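Cell wall binding protein cwp8 (Peptoclostridium difficile, PDB 5J6Q) is a cell wall protein, linked to the S-layer, that probably anchors itself to the bacterial cell wall through its CWB2 modules. Local coordinates at residues A[462-467]-A[483-488]; A[88-93]-A[167-172]; A[216-221]-A[244-249]. All blocks are in the same frame, centred on the assembly; numbering follows the deposited sequence.

Contact 1: residues A[462-467]-A[483-488]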
# COMPACT_ATOMS: atom_id res chain seq x y z
N LYS A 462 8.55 -39.71 -30.78
CA LYS A 462 8.92 -38.46 -30.12
C LYS A 462 9.71 -38.73 -28.84
O LYS A 462 9.67 -39.84 -28.30
CB LYS A 462 7.65 -37.64 -29.79
CG LYS A 462 6.41 -38.08 -30.57
CD LYS A 462 5.72 -36.88 -31.23
CE LYS A 462 4.83 -37.31 -32.37
NZ LYS A 462 3.45 -36.76 -32.23
N GLU A 463 10.45 -37.73 -28.36
CA GLU A 463 11.22 -37.84 -27.12
C GLU A 463 10.31 -37.56 -25.91
O GLU A 463 9.65 -36.53 -25.85
CB GLU A 463 12.40 -36.86 -27.14
CG GLU A 463 13.36 -37.15 -28.28
CD GLU A 463 14.69 -36.45 -28.11
OE1 GLU A 463 15.11 -36.24 -26.95
OE2 GLU A 463 15.32 -36.12 -29.13
N LEU A 464 10.32 -38.49 -24.94
CA LEU A 464 9.46 -38.45 -23.78
C LEU A 464 10.20 -38.24 -22.44
O LEU A 464 11.38 -38.56 -22.30
CB LEU A 464 8.67 -39.79 -23.76
CG LEU A 464 7.95 -40.10 -25.08
CD1 LEU A 464 7.63 -41.60 -25.25
CD2 LEU A 464 6.68 -39.28 -25.11
N GLU A 465 9.49 -37.70 -21.46
CA GLU A 465 10.04 -37.46 -20.13
C GLU A 465 8.96 -37.84 -19.13
O GLU A 465 7.78 -37.54 -19.36
CB GLU A 465 10.49 -35.99 -19.96
CG GLU A 465 11.07 -35.68 -18.58
CD GLU A 465 12.59 -35.48 -18.59
OE1 GLU A 465 13.26 -36.20 -17.83
OE2 GLU A 465 13.12 -34.62 -19.32
N ILE A 466 9.33 -38.53 -18.06
CA ILE A 466 8.37 -38.92 -17.04
C ILE A 466 8.52 -38.03 -15.81
O ILE A 466 9.66 -37.71 -15.44
CB ILE A 466 8.59 -40.39 -16.66
CG1 ILE A 466 8.71 -41.25 -17.93
CG2 ILE A 466 7.41 -40.84 -15.81
CD1 ILE A 466 8.76 -42.76 -17.66
N VAL A 467 7.39 -37.64 -15.19
CA VAL A 467 7.39 -36.77 -14.00
C VAL A 467 6.56 -37.50 -12.94
O VAL A 467 5.36 -37.64 -13.07
CB VAL A 467 6.84 -35.33 -14.30
CG1 VAL A 467 6.87 -34.47 -13.02
CG2 VAL A 467 7.69 -34.63 -15.36
N ASP A 483 10.85 -47.96 -25.34
CA ASP A 483 10.63 -48.69 -26.58
C ASP A 483 10.14 -47.77 -27.71
O ASP A 483 10.69 -47.81 -28.81
CB ASP A 483 9.59 -49.81 -26.34
CG ASP A 483 9.46 -50.78 -27.50
OD1 ASP A 483 10.20 -51.78 -27.51
OD2 ASP A 483 8.62 -50.53 -28.38
N ILE A 484 9.11 -46.94 -27.45
CA ILE A 484 8.56 -46.04 -28.47
C ILE A 484 9.30 -44.70 -28.54
O ILE A 484 8.96 -43.87 -29.38
CB ILE A 484 7.06 -45.85 -28.19
CG1 ILE A 484 6.84 -45.19 -26.81
CG2 ILE A 484 6.36 -47.19 -28.26
CD1 ILE A 484 5.37 -44.87 -26.53
N ASP A 485 10.28 -44.49 -27.67
CA ASP A 485 11.07 -43.26 -27.65
C ASP A 485 12.00 -43.20 -28.86
O ASP A 485 12.40 -44.24 -29.39
CB ASP A 485 11.90 -43.18 -26.35
CG ASP A 485 12.63 -41.87 -26.20
OD1 ASP A 485 12.01 -40.89 -25.72
OD2 ASP A 485 13.83 -41.82 -26.55
N LEU A 486 12.36 -41.98 -29.30
CA LEU A 486 13.21 -41.77 -30.46
C LEU A 486 14.66 -42.23 -30.25
O LEU A 486 15.19 -42.96 -31.08
CB LEU A 486 13.21 -40.27 -30.80
CG LEU A 486 14.06 -39.88 -32.01
CD1 LEU A 486 13.51 -40.52 -33.26
CD2 LEU A 486 14.07 -38.37 -32.16
N ASN A 487 15.27 -41.82 -29.15
CA ASN A 487 16.66 -42.16 -28.85
C ASN A 487 16.79 -43.36 -27.91
O ASN A 487 17.89 -43.63 -27.42
CB ASN A 487 17.37 -40.95 -28.24
CG ASN A 487 17.60 -39.85 -29.24
OD1 ASN A 487 18.64 -39.83 -29.91
ND2 ASN A 487 16.69 -38.89 -29.41
N ASN A 488 15.68 -44.07 -27.67
CA ASN A 488 15.64 -45.25 -26.80
C ASN A 488 16.14 -44.90 -25.40
O ASN A 488 16.93 -45.64 -24.81
CB ASN A 488 16.49 -46.38 -27.40
CG ASN A 488 15.82 -47.07 -28.56
OD1 ASN A 488 16.42 -47.95 -29.17
ND2 ASN A 488 14.58 -46.74 -28.94

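Contact 2: residues A[88-93]-A[167-172]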
# COMPACT_ATOMS: atom_id res chain seq x y z
N TYR A 88 -4.33 41.11 30.02
CA TYR A 88 -3.14 41.40 30.81
C TYR A 88 -2.81 40.45 31.89
O TYR A 88 -3.63 39.63 32.33
CB TYR A 88 -3.24 42.83 31.40
CG TYR A 88 -4.28 43.00 32.49
CD1 TYR A 88 -3.94 42.86 33.84
CD2 TYR A 88 -5.60 43.29 32.18
CE1 TYR A 88 -4.89 43.01 34.84
CE2 TYR A 88 -6.56 43.43 33.18
CZ TYR A 88 -6.20 43.29 34.50
OH TYR A 88 -7.17 43.42 35.47
N LYS A 89 -1.55 40.56 32.33
CA LYS A 89 -1.06 39.73 33.43
C LYS A 89 -0.25 40.61 34.41
O LYS A 89 0.43 41.57 34.02
CB LYS A 89 -0.21 38.58 32.91
CG LYS A 89 0.92 39.04 31.99
CD LYS A 89 2.01 37.98 31.88
CE LYS A 89 3.26 38.59 31.29
NZ LYS A 89 4.04 37.63 30.47
N ILE A 90 -0.34 40.28 35.68
CA ILE A 90 0.37 41.06 36.68
C ILE A 90 1.73 40.44 36.93
O ILE A 90 1.81 39.28 37.33
CB ILE A 90 -0.45 41.17 37.98
CG1 ILE A 90 -1.72 42.01 37.72
CG2 ILE A 90 0.39 41.80 39.08
CD1 ILE A 90 -2.68 42.02 38.90
N GLU A 91 2.80 41.20 36.63
CA GLU A 91 4.13 40.67 36.87
C GLU A 91 4.80 41.33 38.09
O GLU A 91 4.70 42.55 38.29
CB GLU A 91 5.00 40.85 35.62
CG GLU A 91 4.75 39.72 34.63
CD GLU A 91 5.63 39.80 33.41
OE1 GLU A 91 6.06 38.72 32.94
OE2 GLU A 91 5.88 40.93 32.93
N ASN A 92 5.48 40.52 38.89
CA ASN A 92 6.15 41.00 40.10
C ASN A 92 7.67 40.92 40.06
O ASN A 92 8.24 40.02 39.46
CB ASN A 92 5.63 40.22 41.30
CG ASN A 92 4.17 40.48 41.51
OD1 ASN A 92 3.69 41.51 41.05
ND2 ASN A 92 3.40 39.64 42.15
N TYR A 93 8.33 41.91 40.66
CA TYR A 93 9.79 41.92 40.73
C TYR A 93 10.25 40.58 41.34
O TYR A 93 9.72 40.17 42.36
CB TYR A 93 10.25 43.06 41.61
CG TYR A 93 9.88 44.41 41.05
CD1 TYR A 93 8.87 45.17 41.63
CD2 TYR A 93 10.58 44.96 39.98
CE1 TYR A 93 8.57 46.45 41.16
CE2 TYR A 93 10.29 46.22 39.51
CZ TYR A 93 9.29 46.97 40.10
OH TYR A 93 9.03 48.24 39.63
N LYS A 167 1.08 51.18 39.02
CA LYS A 167 1.48 49.83 38.61
C LYS A 167 1.49 49.62 37.08
O LYS A 167 0.82 50.33 36.34
CB LYS A 167 0.52 48.81 39.25
CG LYS A 167 0.27 49.08 40.73
CD LYS A 167 -0.24 47.83 41.43
CE LYS A 167 -0.56 48.11 42.88
N ARG A 168 2.27 48.62 36.63
CA ARG A 168 2.46 48.25 35.23
C ARG A 168 1.84 46.90 34.97
O ARG A 168 2.49 45.88 35.22
CB ARG A 168 3.96 48.17 34.87
CG ARG A 168 4.32 48.60 33.43
CD ARG A 168 3.85 47.61 32.35
NE ARG A 168 4.79 46.50 32.10
CZ ARG A 168 5.33 46.24 30.91
NH1 ARG A 168 5.04 47.00 29.86
NH2 ARG A 168 6.14 45.20 30.75
N TYR A 169 0.61 46.86 34.50
CA TYR A 169 0.00 45.58 34.17
C TYR A 169 0.66 45.24 32.85
O TYR A 169 0.86 46.15 32.05
CB TYR A 169 -1.53 45.71 34.05
CG TYR A 169 -2.14 46.34 35.28
CD1 TYR A 169 -2.14 47.72 35.45
CD2 TYR A 169 -2.69 45.56 36.28
CE1 TYR A 169 -2.67 48.30 36.59
CE2 TYR A 169 -3.23 46.14 37.43
CZ TYR A 169 -3.21 47.51 37.59
OH TYR A 169 -3.70 48.08 38.74
N SER A 170 1.04 44.00 32.61
CA SER A 170 1.72 43.73 31.34
C SER A 170 0.88 42.89 30.35
O SER A 170 -0.14 42.30 30.71
CB SER A 170 3.06 43.05 31.61
OG SER A 170 2.87 41.72 32.07
N ASP A 171 1.34 42.84 29.11
CA ASP A 171 0.65 42.11 28.06
C ASP A 171 0.89 40.62 28.09
O ASP A 171 1.98 40.14 28.38
CB ASP A 171 1.06 42.63 26.69
CG ASP A 171 0.01 42.37 25.62
OD1 ASP A 171 -1.14 42.01 25.99
OD2 ASP A 171 0.33 42.52 24.42
N ILE A 172 -0.15 39.88 27.81
CA ILE A 172 -0.03 38.44 27.71
C ILE A 172 0.30 38.22 26.27
O ILE A 172 -0.58 38.38 25.43
CB ILE A 172 -1.35 37.75 28.10
CG1 ILE A 172 -1.75 38.14 29.53
CG2 ILE A 172 -1.21 36.26 27.96
CD1 ILE A 172 -3.11 37.57 29.87

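Contact 3: residues A[216-221]-A[244-249]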
# COMPACT_ATOMS: atom_id res chain seq x y z
N TYR A 216 -4.73 7.90 -13.17
CA TYR A 216 -4.38 8.71 -12.04
C TYR A 216 -2.88 8.84 -11.98
O TYR A 216 -2.16 7.85 -12.11
CB TYR A 216 -4.90 8.10 -10.73
CG TYR A 216 -6.41 8.21 -10.60
CD1 TYR A 216 -7.25 7.27 -11.17
CD2 TYR A 216 -6.99 9.26 -9.90
CE1 TYR A 216 -8.62 7.37 -11.05
CE2 TYR A 216 -8.37 9.37 -9.77
CZ TYR A 216 -9.18 8.41 -10.35
OH TYR A 216 -10.55 8.49 -10.23
N ALA A 217 -2.41 10.06 -11.83
CA ALA A 217 -1.00 10.31 -11.70
C ALA A 217 -0.76 10.14 -10.24
O ALA A 217 -1.66 10.45 -9.45
CB ALA A 217 -0.65 11.72 -12.14
N LEU A 218 0.39 9.62 -9.88
CA LEU A 218 0.70 9.42 -8.48
C LEU A 218 1.76 10.41 -8.16
O LEU A 218 2.73 10.51 -8.88
CB LEU A 218 1.20 7.99 -8.16
CG LEU A 218 1.10 7.57 -6.69
CD1 LEU A 218 1.37 6.08 -6.56
CD2 LEU A 218 2.14 8.25 -5.83
N THR A 219 1.60 11.13 -7.08
CA THR A 219 2.57 12.14 -6.70
C THR A 219 2.78 12.00 -5.24
O THR A 219 1.91 11.45 -4.55
CB THR A 219 2.06 13.54 -7.14
OG1 THR A 219 0.73 13.73 -6.63
CG2 THR A 219 2.03 13.67 -8.70
N PHE A 220 3.91 12.47 -4.76
CA PHE A 220 4.21 12.33 -3.33
C PHE A 220 4.20 13.68 -2.64
O PHE A 220 4.32 14.71 -3.30
CB PHE A 220 5.58 11.67 -3.12
CG PHE A 220 5.70 10.25 -3.64
CD1 PHE A 220 6.38 9.99 -4.82
CD2 PHE A 220 5.14 9.19 -2.95
CE1 PHE A 220 6.51 8.69 -5.29
CE2 PHE A 220 5.27 7.89 -3.43
CZ PHE A 220 5.95 7.65 -4.59
N GLU A 221 4.07 13.69 -1.30
CA GLU A 221 4.08 14.94 -0.56
C GLU A 221 4.38 14.65 0.88
O GLU A 221 4.33 13.49 1.30
CB GLU A 221 2.73 15.67 -0.71
CG GLU A 221 2.74 16.66 -1.86
CD GLU A 221 1.43 16.71 -2.60
OE1 GLU A 221 0.39 16.91 -1.93
OE2 GLU A 221 1.44 16.55 -3.85
N PHE A 244 4.58 9.79 4.84
CA PHE A 244 4.49 10.45 3.57
C PHE A 244 3.11 10.41 3.12
O PHE A 244 2.26 9.66 3.65
CB PHE A 244 5.48 9.91 2.51
CG PHE A 244 5.28 8.51 1.93
CD1 PHE A 244 4.65 8.33 0.72
CD2 PHE A 244 5.77 7.41 2.58
CE1 PHE A 244 4.52 7.05 0.17
CE2 PHE A 244 5.64 6.13 2.03
CZ PHE A 244 5.02 5.97 0.83
N ASP A 245 2.85 11.23 2.17
CA ASP A 245 1.54 11.42 1.57
C ASP A 245 1.62 10.95 0.14
O ASP A 245 2.61 11.22 -0.58
CB ASP A 245 1.10 12.93 1.56
CG ASP A 245 0.34 13.44 2.81
OD1 ASP A 245 0.38 12.75 3.89
OD2 ASP A 245 -0.27 14.54 2.72
N ILE A 246 0.56 10.26 -0.28
CA ILE A 246 0.38 9.71 -1.60
C ILE A 246 -0.79 10.44 -2.16
O ILE A 246 -1.83 10.38 -1.53
CB ILE A 246 0.04 8.16 -1.49
CG1 ILE A 246 1.11 7.39 -0.80
CG2 ILE A 246 -0.24 7.59 -2.86
CD1 ILE A 246 0.64 6.01 -0.28
N VAL A 247 -0.67 11.04 -3.36
CA VAL A 247 -1.76 11.79 -3.95
C VAL A 247 -2.12 11.24 -5.31
O VAL A 247 -1.26 11.13 -6.18
CB VAL A 247 -1.27 13.28 -4.07
CG1 VAL A 247 -2.37 14.17 -4.64
CG2 VAL A 247 -0.81 13.80 -2.71
N LEU A 248 -3.40 10.92 -5.53
CA LEU A 248 -3.85 10.40 -6.81
C LEU A 248 -4.72 11.47 -7.45
O LEU A 248 -5.62 11.95 -6.80
CB LEU A 248 -4.67 9.10 -6.68
CG LEU A 248 -3.92 7.91 -6.09
CD1 LEU A 248 -2.61 7.73 -6.86
CD2 LEU A 248 -3.69 8.11 -4.61
N SER A 249 -4.47 11.81 -8.73
CA SER A 249 -5.24 12.84 -9.41
C SER A 249 -5.51 12.52 -10.87
O SER A 249 -4.77 11.78 -11.53
CB SER A 249 -4.51 14.18 -9.37
OG SER A 249 -3.77 14.38 -8.18
O HOH W 1 -0.34 16.99 0.57

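Contact 1: residues A[462-467]-A[483-488]
Asp485 and Leu464 show how one carboxylate can tie the start of a strand to the turn that follows a helix. With CG anti to the backbone N (chi1 -174°), the end of the Asp485 side chain comes up to the strand, and Asp485 OD1 accepts from Leu464 N at 3.0 Å. The bond is close to straight, 164° at the hydrogen, and reaches OD1 nearly along its C-O axis. Asp485 OD1 also lies 3.4 Å from Glu463 CA, close against the strand backbone. OD2, the other oxygen, serves its own turn: it accepts a weak bond from Asn487 N and a hydrogen bond from the backbone N of Lys489. A single buried side chain thus grips the strand with one oxygen and the chain leaving the helix with the other.

On the apolar side, the side chains of Leu464 and Ile484 cross at about a right angle, Leu464 CD1 resting 4.0 Å from Ile484 CG1. Leu459 of helix 453-459 touches both residues, and Leu481 of helix 475-484 adds to the packing on Leu464. Nearer the surface, the extended Glu463 side chain runs obliquely past Leu486 and Asn487, with Glu463 CG 4.0 Å from Leu486 CB. Its carboxylate plane is turned 74° from the amide plane of Asn487; Glu463 OE2 and Asn487 ND2 are 3.1 Å apart, but the angle is too poor for a hydrogen bond. Glu463 OE2 instead makes a salt bridge with Lys417, just ahead of the neighbouring strand 418-423.

Asp485 is the first residue to depart from helical backbone angles, so the contact marks the return of the chain toward strand 491-493. Strand 463-467, helix 475-484 and strand 491-493 form a beta-alpha-beta crossover in a parallel sheet, consistent with the toprim-like fold of the CWB2 modules.

Contact 2: residues A[88-93]-A[167-172]
The rings of Tyr88 and Tyr169 form an offset edge-to-face pair, with the edge of Tyr169 turned toward the face of Tyr88. Their planes stand at 82° and their centroids are 5.4 Å apart, while the two side chains run side by side in the same direction. Tyr169 CD2 comes within 3.7 Å of Tyr88 CE1 and also meets Ile90 CG1 at 4.0 Å, so this ring atom lies near both neighbours from the partner strand.

Lys89 and Ser170 form the antiparallel hydrogen-bonded pair: Lys89 N reaches Ser170 O at 2.8 Å, and Ser170 N returns a bond to Lys89 O. On the face bearing their side chains, Lys89 CE passes 3.2 Å from Ser170 OG. That hydroxyl, held between the backbone N and carbonyl carbon (chi1 71°), has both Lys89 O and Glu91 OE2 close by. Lys89 NZ and Glu91 OE1 make a salt bridge nearby, within their own strand segment.

Ile172 CD1 packs 3.3 Å from Tyr88 O, whose hydrogen bond comes from Gln79 of strand 79-81. Strand 88-90 is an outer strand of a small antiparallel sheet, and strand 165-171 lies between it and strand 149-150.

Contact 3: residues A[216-221]-A[244-249]
Thr219 and Val247 face each other at the middle of a backbone ladder. Val247 N donates to Thr219 O at 2.9 Å, and Thr219 N answers to Val247 O, which also receives a weak bond from Thr219 OG1. Hydrogen-bonded pairs at Ala217-Ser249 and Glu221-Asp245 repeat the pattern on either side.

On the face carrying Leu218, Phe220, Ile246 and Leu248, Leu218 CG presses on Leu248 CD1 at 3.7 Å and Leu218 CD2 meets Ile246 CG2 at 3.9 Å. Leu218 CD2 also lies over one face of the Phe220 ring, toward its rim. Phe220 CE2 approaches Phe244 CE1 at 3.8 Å with the ring planes inclined at 61°.

These are adjacent antiparallel strands of a four-stranded mixed sheet, 217-224 at its border and 242-249 next inward. Helices cover the apolar face: Val212 of helix 203-213 touches Leu218 and Leu248, whereas Leu275 of helix 265-280 reaches Phe220 and Ile246.

Across the sheet, Glu221 bends at chi2 (143°) to bring OE1 3.4 Å from Val247 CG2. A water donates to Glu221 OE1 at 2.6 Å and to Asp245 OD2, bridging two carboxylates of like charge. Asp245 is positioned in turn by Ser259 at OD1 and Asn222 at OD2.

The three contacts lie in series along an elongated chain and share no element: contacts 1 and 2 are on opposite sides of its centre, about 103 Å apart between contact centres, with contact 3 much nearer the middle. Contact 2 is a surface contact; contacts 1 and 3 are partly buried. Contacts 2 and 3 each join two antiparallel strands, but contact 2 has a single firmly bonded pair with tyrosines at one side, whereas contact 3 has three such pairs and an apolar face under helices. Contact 1 joins a strand to a helix end instead, and its one cross-segment hydrogen bond uses a side-chain carboxylate as acceptor.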